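PDB 3HUF: DNA repair and telomere maintenance protein nbs1 from Schizosaccharomyces pombe, which serves in the MRN complex for DNA double-strand break repair and telomere maintenance, its FHA and BRCT domains, held in this N-terminal piece, binding phosphorylated partners such as Ctp1. Local coordinates for residues A[4-7]-A[8-12]; A[36-40]-A[41-45]; A[79-83]-A[84-88]. One frame throughout, in Å; residues are numbered along the deposited sequence.

Contact 1: residues A[4-7]-A[8-12]; sequences IEAE and GDILK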
ATOM      1  N   ILE A   4      17.021  -2.571  -4.051  1.00 39.26           N
ATOM      2  CA  ILE A   4      18.423  -2.674  -3.606  1.00 39.94           C
ATOM      3  C   ILE A   4      19.235  -1.402  -3.879  1.00 39.71           C
ATOM      4  O   ILE A   4      19.014  -0.702  -4.852  1.00 39.06           O
ATOM      5  CB  ILE A   4      19.178  -3.901  -4.209  1.00 40.10           C
ATOM      6  CG1 ILE A   4      19.200  -3.839  -5.737  1.00 39.59           C
ATOM      7  CG2 ILE A   4      18.552  -5.196  -3.714  1.00 40.04           C
ATOM      8  CD1 ILE A   4      20.175  -4.798  -6.393  1.00 40.24           C
ATOM      9  N   GLU A   5      20.163  -1.117  -2.987  1.00 40.32           N
ATOM     10  CA  GLU A   5      21.149  -0.082  -3.192  1.00 41.46           C
ATOM     11  C   GLU A   5      22.383  -0.494  -2.405  1.00 41.91           C
ATOM     12  O   GLU A   5      22.330  -1.462  -1.646  1.00 41.26           O
ATOM     13  CB  GLU A   5      20.629   1.298  -2.747  1.00 41.22           C
ATOM     14  CG  GLU A   5      20.156   1.360  -1.316  1.00 44.21           C
ATOM     15  CD  GLU A   5      19.725   2.765  -0.902  1.00 48.30           C
ATOM     16  OE1 GLU A   5      19.651   3.659  -1.781  1.00 51.26           O
ATOM     17  OE2 GLU A   5      19.466   2.979   0.304  1.00 48.41           O
ATOM     18  N   ALA A   6      23.491   0.223  -2.591  1.00 42.40           N
ATOM     19  CA  ALA A   6      24.729  -0.100  -1.886  1.00 43.97           C
ATOM     20  C   ALA A   6      25.523   1.154  -1.603  1.00 45.03           C
ATOM     21  O   ALA A   6      25.275   2.205  -2.200  1.00 45.39           O
ATOM     22  CB  ALA A   6      25.561  -1.050  -2.692  1.00 43.82           C
ATOM     23  N   GLU A   7      26.469   1.030  -0.675  1.00 46.42           N
ATOM     24  CA  GLU A   7      27.436   2.080  -0.389  1.00 47.85           C
ATOM     25  C   GLU A   7      28.628   1.795  -1.282  1.00 47.30           C
ATOM     26  O   GLU A   7      28.706   0.728  -1.903  1.00 46.99           O
ATOM     27  CB  GLU A   7      27.852   2.051   1.087  1.00 48.57           C
ATOM     28  CG  GLU A   7      28.197   3.413   1.671  1.00 53.34           C
ATOM     29  CD  GLU A   7      27.106   3.947   2.597  1.00 58.59           C
ATOM     30  OE1 GLU A   7      26.820   3.267   3.611  1.00 59.35           O
ATOM     31  OE2 GLU A   7      26.557   5.045   2.317  1.00 59.44           O
ATOM     32  N   GLY A   8      29.568   2.729  -1.342  1.00 47.14           N
ATOM     33  CA  GLY A   8      30.612   2.664  -2.349  1.00 47.06           C
ATOM     34  C   GLY A   8      29.913   2.801  -3.693  1.00 47.30           C
ATOM     35  O   GLY A   8      28.707   3.138  -3.775  1.00 47.63           O
ATOM     36  N   ASP A   9      30.640   2.511  -4.757  1.00 46.59           N
ATOM     37  CA  ASP A   9      30.087   2.706  -6.085  1.00 45.91           C
ATOM     38  C   ASP A   9      29.815   1.350  -6.735  1.00 44.62           C
ATOM     39  O   ASP A   9      29.810   1.226  -7.962  1.00 44.53           O
ATOM     40  CB  ASP A   9      31.083   3.525  -6.914  1.00 46.50           C
ATOM     41  CG  ASP A   9      30.408   4.581  -7.764  1.00 49.07           C
ATOM     42  OD1 ASP A   9      30.952   4.870  -8.851  1.00 51.20           O
ATOM     43  OD2 ASP A   9      29.344   5.122  -7.354  1.00 52.17           O
ATOM     44  N   ILE A  10      29.580   0.331  -5.908  1.00 43.06           N
ATOM     45  CA  ILE A  10      29.516  -1.039  -6.413  1.00 41.55           C
ATOM     46  C   ILE A  10      28.258  -1.289  -7.273  1.00 41.14           C
ATOM     47  O   ILE A  10      28.264  -2.147  -8.146  1.00 40.46           O
ATOM     48  CB  ILE A  10      29.743  -2.092  -5.296  1.00 41.27           C
ATOM     49  CG1 ILE A  10      28.616  -2.073  -4.265  1.00 40.67           C
ATOM     50  CG2 ILE A  10      31.094  -1.840  -4.581  1.00 40.56           C
ATOM     51  CD1 ILE A  10      28.366  -3.416  -3.582  1.00 39.66           C
ATOM     52  N   LEU A  11      27.211  -0.494  -7.050  1.00 40.82           N
ATOM     53  CA  LEU A  11      26.028  -0.491  -7.926  1.00 40.60           C
ATOM     54  C   LEU A  11      25.946   0.793  -8.746  1.00 40.30           C
ATOM     55  O   LEU A  11      24.859   1.241  -9.119  1.00 39.83           O
ATOM     56  CB  LEU A  11      24.743  -0.694  -7.107  1.00 40.34           C
ATOM     57  CG  LEU A  11      24.424  -2.119  -6.658  1.00 40.95           C
ATOM     58  CD1 LEU A  11      23.292  -2.143  -5.611  1.00 40.43           C
ATOM     59  CD2 LEU A  11      24.063  -2.974  -7.864  1.00 39.52           C
ATOM     60  N   LYS A  12      27.115   1.375  -9.023  1.00 40.49           N
ATOM     61  CA  LYS A  12      27.249   2.638  -9.757  1.00 40.88           C
ATOM     62  C   LYS A  12      26.520   3.822  -9.133  1.00 40.39           C
ATOM     63  O   LYS A  12      26.178   4.773  -9.831  1.00 40.40           O
ATOM     64  CB  LYS A  12      26.844   2.475 -11.227  1.00 41.20           C
ATOM     65  CG  LYS A  12      27.698   1.470 -11.984  1.00 44.32           C
ATOM     66  CD  LYS A  12      26.943   0.892 -13.180  1.00 47.29           C
ATOM     67  CE  LYS A  12      27.805  -0.116 -13.923  1.00 48.67           C
ATOM     68  NZ  LYS A  12      27.046  -1.396 -14.030  1.00 48.84           N
TER
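A6 meets both I10 and L11 where the first strand of the FHA beta sandwich, 2-6, runs out and the chain folds back on itself; the direction from I4 to E7 and that from G8 to L11 differ by 152°. That angle shows the reversal; no hydrogen bond crosses between 4-7 and 8-12, so the direct contacts are those of carbon atoms.

The apolar contacts fall on two side chains. I10 brings its CG1 branch to the methyl of A6, with I10 CG1 3.6 Å from A6 CB; chi1 of 66° sets CG1 between the backbone N and the carbonyl carbon, and CD1 then continues along the same methyl. L11 reaches further back up the strand. L11 CD1 lies 3.9 Å from A6 CB and also meets I4 CD1, 4.2 Å away, the leucine and isoleucine side chains crossing at about a right angle. I36 of strand 35-37 touches both I4 and L11, and F107 packs on I10.

The backbone contribution is a type I beta turn from D9 to K12, closed by the hydrogen bond from K12 N to D9 O, 2.9 Å. G8 precedes it with a positive phi of 64°. Beyond A6, L11 CD1 lies against the strand backbone itself, 3.7 Å from E5 C.

Contact 2: residues A[36-40]-A[41-45]; sequences IQVIS and KSISK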
ATOM      1  N   ILE A  36      22.235  -8.235 -12.656  1.00 39.80           N
ATOM      2  CA  ILE A  36      22.678  -7.100 -11.860  1.00 39.14           C
ATOM      3  C   ILE A  36      24.197  -7.153 -11.772  1.00 39.13           C
ATOM      4  O   ILE A  36      24.770  -8.093 -11.202  1.00 38.04           O
ATOM      5  CB  ILE A  36      22.053  -7.128 -10.411  1.00 39.46           C
ATOM      6  CG1 ILE A  36      20.518  -7.213 -10.464  1.00 39.77           C
ATOM      7  CG2 ILE A  36      22.472  -5.916  -9.594  1.00 38.49           C
ATOM      8  CD1 ILE A  36      19.878  -7.597  -9.143  1.00 40.82           C
ATOM      9  N   GLN A  37      24.847  -6.145 -12.347  1.00 38.76           N
ATOM     10  CA  GLN A  37      26.290  -6.008 -12.275  1.00 38.85           C
ATOM     11  C   GLN A  37      26.738  -5.336 -10.982  1.00 39.18           C
ATOM     12  O   GLN A  37      26.264  -4.247 -10.623  1.00 38.23           O
ATOM     13  CB  GLN A  37      26.838  -5.203 -13.460  1.00 39.11           C
ATOM     14  CG  GLN A  37      28.360  -5.165 -13.473  1.00 38.17           C
ATOM     15  CD  GLN A  37      28.948  -4.515 -14.724  1.00 39.49           C
ATOM     16  OE1 GLN A  37      28.484  -3.472 -15.188  1.00 40.64           O
ATOM     17  NE2 GLN A  37      29.974  -5.135 -15.268  1.00 38.51           N
ATOM     18  N   VAL A  38      27.670  -5.998 -10.299  1.00 39.44           N
ATOM     19  CA  VAL A  38      28.228  -5.501  -9.062  1.00 40.09           C
ATOM     20  C   VAL A  38      29.728  -5.645  -9.181  1.00 40.96           C
ATOM     21  O   VAL A  38      30.238  -6.767  -9.215  1.00 41.48           O
ATOM     22  CB  VAL A  38      27.736  -6.304  -7.838  1.00 39.89           C
ATOM     23  CG1 VAL A  38      28.099  -5.561  -6.557  1.00 40.24           C
ATOM     24  CG2 VAL A  38      26.239  -6.514  -7.893  1.00 39.34           C
ATOM     25  N   ILE A  39      30.433  -4.518  -9.244  1.00 41.32           N
ATOM     26  CA  ILE A  39      31.863  -4.545  -9.532  1.00 42.10           C
ATOM     27  C   ILE A  39      32.731  -4.405  -8.284  1.00 42.40           C
ATOM     28  O   ILE A  39      32.687  -3.379  -7.598  1.00 42.58           O
ATOM     29  CB  ILE A  39      32.252  -3.470 -10.559  1.00 42.55           C
ATOM     30  CG1 ILE A  39      31.261  -3.495 -11.740  1.00 42.73           C
ATOM     31  CG2 ILE A  39      33.706  -3.671 -11.011  1.00 42.80           C
ATOM     32  CD1 ILE A  39      31.459  -2.406 -12.752  1.00 43.57           C
ATOM     33  N   SER A  40      33.496  -5.462  -8.001  1.00 42.08           N
ATOM     34  CA  SER A  40      34.501  -5.483  -6.936  1.00 41.92           C
ATOM     35  C   SER A  40      35.438  -6.668  -7.202  1.00 41.73           C
ATOM     36  O   SER A  40      35.027  -7.664  -7.803  1.00 41.74           O
ATOM     37  CB  SER A  40      33.833  -5.623  -5.556  1.00 42.14           C
ATOM     38  OG  SER A  40      34.699  -5.258  -4.491  1.00 41.77           O
ATOM     39  N   LYS A  41      36.682  -6.556  -6.739  1.00 41.00           N
ATOM     40  CA  LYS A  41      37.706  -7.590  -6.906  1.00 41.44           C
ATOM     41  C   LYS A  41      37.278  -9.010  -6.541  1.00 40.81           C
ATOM     42  O   LYS A  41      37.547  -9.957  -7.292  1.00 40.87           O
ATOM     43  CB  LYS A  41      38.964  -7.236  -6.091  1.00 41.34           C
ATOM     44  CG  LYS A  41      40.052  -6.499  -6.871  1.00 43.62           C
ATOM     45  CD  LYS A  41      41.333  -7.338  -7.073  1.00 43.80           C
ATOM     46  CE  LYS A  41      42.333  -6.592  -7.961  1.00 45.76           C
ATOM     47  NZ  LYS A  41      43.542  -7.386  -8.361  1.00 44.48           N
ATOM     48  N   SER A  42      36.637  -9.149  -5.384  1.00 39.89           N
ATOM     49  CA  SER A  42      36.395 -10.468  -4.780  1.00 39.72           C
ATOM     50  C   SER A  42      35.036 -11.076  -5.150  1.00 39.06           C
ATOM     51  O   SER A  42      34.697 -12.175  -4.707  1.00 39.04           O
ATOM     52  CB  SER A  42      36.546 -10.387  -3.254  1.00 39.84           C
ATOM     53  OG  SER A  42      35.570  -9.497  -2.706  1.00 39.20           O
ATOM     54  N   ILE A  43      34.287 -10.364  -5.979  1.00 38.55           N
ATOM     55  CA  ILE A  43      32.999 -10.838  -6.491  1.00 38.20           C
ATOM     56  C   ILE A  43      33.248 -11.658  -7.750  1.00 38.20           C
ATOM     57  O   ILE A  43      33.944 -11.204  -8.645  1.00 38.23           O
ATOM     58  CB  ILE A  43      32.079  -9.649  -6.811  1.00 37.62           C
ATOM     59  CG1 ILE A  43      31.896  -8.807  -5.552  1.00 37.64           C
ATOM     60  CG2 ILE A  43      30.700 -10.120  -7.371  1.00 36.93           C
ATOM     61  CD1 ILE A  43      30.998  -7.599  -5.725  1.00 34.07           C
ATOM     62  N   SER A  44      32.710 -12.874  -7.801  1.00 38.44           N
ATOM     63  CA  SER A  44      32.837 -13.731  -8.982  1.00 38.23           C
ATOM     64  C   SER A  44      32.076 -13.142 -10.150  1.00 38.91           C
ATOM     65  O   SER A  44      31.132 -12.365  -9.950  1.00 38.93           O
ATOM     66  CB  SER A  44      32.294 -15.118  -8.704  1.00 37.44           C
ATOM     67  OG  SER A  44      32.921 -15.662  -7.573  1.00 37.95           O
ATOM     68  N   LYS A  45      32.492 -13.519 -11.360  1.00 38.95           N
ATOM     69  CA  LYS A  45      31.854 -13.077 -12.597  1.00 39.77           C
ATOM     70  C   LYS A  45      30.335 -13.255 -12.589  1.00 39.35           C
ATOM     71  O   LYS A  45      29.599 -12.326 -12.894  1.00 39.06           O
ATOM     72  CB  LYS A  45      32.450 -13.812 -13.793  1.00 39.71           C
ATOM     73  CG  LYS A  45      33.876 -13.441 -14.080  1.00 40.87           C
ATOM     74  CD  LYS A  45      34.316 -14.011 -15.406  1.00 41.32           C
ATOM     75  CE  LYS A  45      35.687 -14.612 -15.270  1.00 41.06           C
ATOM     76  NZ  LYS A  45      35.624 -15.782 -14.355  1.00 40.74           N
TER
HETATM   77  O   HOH W   1      36.221  -7.053  -3.310  1.00 45.64           O
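S40 and I43 are the ends of a type I beta turn, and its closing bond, from I43 N to S40 O, is weak: 3.3 Å long with an angle of 156° at the hydrogen. Side chains supplement it on the inner side of the bend. I43 holds CG1 anti to its carbonyl carbon (chi1 -58°) and extends beyond it, which lays CD1 against S40 and V38. I43 CD1 comes 3.5 Å from S40 CB, tighter than ordinary van der Waals contact, and 3.6 Å from V38 CG1. V38 and I43 cross at about a right angle; the CD1 methyl of I43 meets the CG1 branch of V38. V38 also packs on V25 of strand 21-26.

The turn belongs to the loop between strands 35-37 and 48-52 of the FHA domain, one of the loops with which this fold reads phosphorylated peptides. Just past the turn, S44 OG and K45 N hydrogen-bond a modified side chain of the bound peptide, while K41 and K45 pack on the peptide backbone. Cut back to an alanine here, the side chain of I43 would lose its CD1 reach, which would probably open a gap beside V38 and S40 and leave the weak turn bond with less packing beside it.

On the polar side, a water bridges the two segments. It lies 2.6 Å from S40 OG and accepts a hydrogen bond from S42 N at 3.0 Å. S40 OG is turned anti to its backbone N (chi1 -163°), the position from which it meets this water. S42 OG accepts a hydrogen bond from K104 N, which ties the turn to the chain near the end of strand 97-102.

Contact 3: residues A[79-83]-A[84-88]; sequences TKVNE and KVVGQ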
ATOM      1  N   THR A  79      28.908 -16.029  -0.112  1.00 36.13           N
ATOM      2  CA  THR A  79      27.851 -15.001   0.004  1.00 35.31           C
ATOM      3  C   THR A  79      27.236 -15.052   1.397  1.00 35.61           C
ATOM      4  O   THR A  79      27.012 -16.134   1.946  1.00 34.83           O
ATOM      5  CB  THR A  79      26.730 -15.225  -1.044  1.00 35.27           C
ATOM      6  OG1 THR A  79      27.303 -15.248  -2.352  1.00 34.25           O
ATOM      7  CG2 THR A  79      25.637 -14.121  -0.981  1.00 33.75           C
ATOM      8  N   LYS A  80      26.985 -13.882   1.988  1.00 35.25           N
ATOM      9  CA  LYS A  80      26.364 -13.825   3.308  1.00 34.97           C
ATOM     10  C   LYS A  80      25.148 -12.939   3.184  1.00 34.94           C
ATOM     11  O   LYS A  80      25.170 -11.947   2.429  1.00 34.27           O
ATOM     12  CB  LYS A  80      27.306 -13.222   4.368  1.00 35.10           C
ATOM     13  CG  LYS A  80      28.696 -13.891   4.499  1.00 36.70           C
ATOM     14  CD  LYS A  80      29.475 -13.318   5.685  1.00 37.24           C
ATOM     15  CE  LYS A  80      30.692 -14.145   5.984  1.00 41.48           C
ATOM     16  NZ  LYS A  80      31.365 -13.771   7.282  1.00 45.29           N
ATOM     17  N   VAL A  81      24.097 -13.290   3.920  1.00 34.45           N
ATOM     18  CA  VAL A  81      22.947 -12.403   4.096  1.00 34.69           C
ATOM     19  C   VAL A  81      22.796 -12.094   5.594  1.00 35.53           C
ATOM     20  O   VAL A  81      22.697 -13.021   6.412  1.00 34.89           O
ATOM     21  CB  VAL A  81      21.663 -13.032   3.578  1.00 34.80           C
ATOM     22  CG1 VAL A  81      20.482 -12.018   3.704  1.00 34.45           C
ATOM     23  CG2 VAL A  81      21.837 -13.513   2.114  1.00 31.99           C
ATOM     24  N   ASN A  82      22.825 -10.813   5.966  1.00 35.45           N
ATOM     25  CA  ASN A  82      22.692 -10.459   7.380  1.00 36.46           C
ATOM     26  C   ASN A  82      23.691 -11.277   8.183  1.00 36.53           C
ATOM     27  O   ASN A  82      23.335 -11.870   9.187  1.00 36.83           O
ATOM     28  CB  ASN A  82      21.233 -10.681   7.875  1.00 36.42           C
ATOM     29  CG  ASN A  82      20.273  -9.598   7.354  1.00 37.35           C
ATOM     30  OD1 ASN A  82      20.723  -8.559   6.890  1.00 38.62           O
ATOM     31  ND2 ASN A  82      18.977  -9.837   7.426  1.00 36.45           N
ATOM     32  N   GLU A  83      24.931 -11.327   7.680  1.00 37.25           N
ATOM     33  CA  GLU A  83      26.094 -12.001   8.311  1.00 38.49           C
ATOM     34  C   GLU A  83      26.062 -13.539   8.384  1.00 37.87           C
ATOM     35  O   GLU A  83      26.948 -14.155   8.967  1.00 38.11           O
ATOM     36  CB  GLU A  83      26.419 -11.379   9.677  1.00 39.20           C
ATOM     37  CG  GLU A  83      26.853  -9.928   9.554  1.00 44.01           C
ATOM     38  CD  GLU A  83      27.053  -9.248  10.900  1.00 51.98           C
ATOM     39  OE1 GLU A  83      26.893  -9.911  11.963  1.00 53.91           O
ATOM     40  OE2 GLU A  83      27.369  -8.032  10.891  1.00 55.43           O
ATOM     41  N   LYS A  84      25.052 -14.151   7.782  1.00 37.64           N
ATOM     42  CA  LYS A  84      24.971 -15.601   7.733  1.00 37.54           C
ATOM     43  C   LYS A  84      25.394 -16.102   6.344  1.00 37.33           C
ATOM     44  O   LYS A  84      24.819 -15.707   5.326  1.00 36.51           O
ATOM     45  CB  LYS A  84      23.547 -16.041   8.052  1.00 37.21           C
ATOM     46  CG  LYS A  84      23.355 -17.531   8.251  1.00 37.03           C
ATOM     47  CD  LYS A  84      21.881 -17.882   8.320  1.00 37.23           C
ATOM     48  CE  LYS A  84      21.662 -19.385   8.421  1.00 39.21           C
ATOM     49  NZ  LYS A  84      21.589 -19.797   9.829  1.00 38.96           N
ATOM     50  N   VAL A  85      26.410 -16.958   6.323  1.00 37.51           N
ATOM     51  CA  VAL A  85      26.878 -17.633   5.108  1.00 38.03           C
ATOM     52  C   VAL A  85      25.697 -18.339   4.409  1.00 38.86           C
ATOM     53  O   VAL A  85      24.932 -19.080   5.041  1.00 38.81           O
ATOM     54  CB  VAL A  85      27.987 -18.697   5.461  1.00 38.09           C
ATOM     55  CG1 VAL A  85      28.203 -19.690   4.314  1.00 38.05           C
ATOM     56  CG2 VAL A  85      29.307 -18.024   5.876  1.00 36.25           C
ATOM     57  N   VAL A  86      25.557 -18.106   3.110  1.00 40.03           N
ATOM     58  CA  VAL A  86      24.573 -18.818   2.313  1.00 41.29           C
ATOM     59  C   VAL A  86      25.113 -20.202   1.958  1.00 42.89           C
ATOM     60  O   VAL A  86      26.181 -20.330   1.342  1.00 42.77           O
ATOM     61  CB  VAL A  86      24.215 -18.040   1.040  1.00 41.37           C
ATOM     62  CG1 VAL A  86      23.311 -18.864   0.152  1.00 39.96           C
ATOM     63  CG2 VAL A  86      23.545 -16.705   1.411  1.00 39.80           C
ATOM     64  N   GLY A  87      24.374 -21.226   2.373  1.00 44.40           N
ATOM     65  CA  GLY A  87      24.784 -22.608   2.172  1.00 47.52           C
ATOM     66  C   GLY A  87      24.406 -23.040   0.774  1.00 49.38           C
ATOM     67  O   GLY A  87      23.784 -22.278   0.030  1.00 49.32           O
ATOM     68  N   GLN A  88      24.778 -24.259   0.400  1.00 51.07           N
ATOM     69  CA  GLN A  88      24.291 -24.807  -0.863  1.00 52.57           C
ATOM     70  C   GLN A  88      22.790 -24.996  -0.710  1.00 52.67           C
ATOM     71  O   GLN A  88      22.284 -25.040   0.413  1.00 53.48           O
ATOM     72  CB  GLN A  88      25.023 -26.100  -1.248  1.00 52.96           C
ATOM     73  CG  GLN A  88      25.431 -26.975  -0.080  1.00 55.64           C
ATOM     74  CD  GLN A  88      26.761 -27.690  -0.302  1.00 58.38           C
ATOM     75  OE1 GLN A  88      27.633 -27.209  -1.040  1.00 59.77           O
ATOM     76  NE2 GLN A  88      26.927 -28.837   0.356  1.00 58.54           N
TER
HETATM   77  O   HOH W   2      28.241 -18.913   0.387  1.00 45.23           O
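V81 and V86 make the close apolar contact of this hairpin, V81 CG2 lying 3.7 Å from V86 CG2 as the two side chains cross obliquely. T79 lies alongside V86, pointing the same way, and its CG2 adds a looser methyl contact. V70 of strand 68-72 touches T79, V81 and V86, all three buried, so this part of the hairpin is covered by the domain. In both valines CG1 is anti to the backbone N (chi1 -176° in V81), which leaves CG2 anti to the carbonyl carbon, and the two CG2 methyls meet.

Backbone hydrogen bonds back this packing. The one from V86 N to T79 O is 2.7 Å long and nearly straight, 174° at the hydrogen. V81 and K84 form a hydrogen-bonded antiparallel pair: V81 N to K84 O and K84 N to V81 O both measure 2.9 Å, although K84 N stands well above the carbonyl plane of V81. A water closes the open end, accepting from T79 N and donating to V86 O.

The face of K80 and V85 is slacker, V85 being exposed. These two form the non-hydrogen-bonded pair, with their CA atoms 4.2 Å apart, yet their side chains meet only where K80 CE comes to 4.1 Å from V85 CG2. K84 starts on V81's face, but its chain leads away, touching Y93, and is exposed, as is E83 at the turn.

N82 and E83 occupy the two corners, both with positive phi, and N82 is tied to strand 97-102 through K99 and D97. The arrangement is that of a two-residue type I' beta hairpin, here at the edge of an FHA-domain sheet.

In the fold
Contacts 1, 2 and 3 come in that order along the chain, without overlap. The first two are neighbours, their centres 11 Å apart, and they touch: K12 NZ lies 2.8 Å from Q37 OE1, a probable hydrogen bond, and I10 CD1 packs 3.7 Å from V38 CG1. Contact 3 stands apart, its centre about 19 Å from that of contact 1 and about 16 Å from that of contact 2. Strands 2-6, 79-81 and 84-85 nevertheless belong to one antiparallel sheet, whereas 35-37 edges the other, mixed sheet. Contacts 1 and 2 thus meet where the two sheets of the FHA domain pack, contact 2 carries on into the peptide-binding loop, and contact 3 finishes the first sheet's far edge.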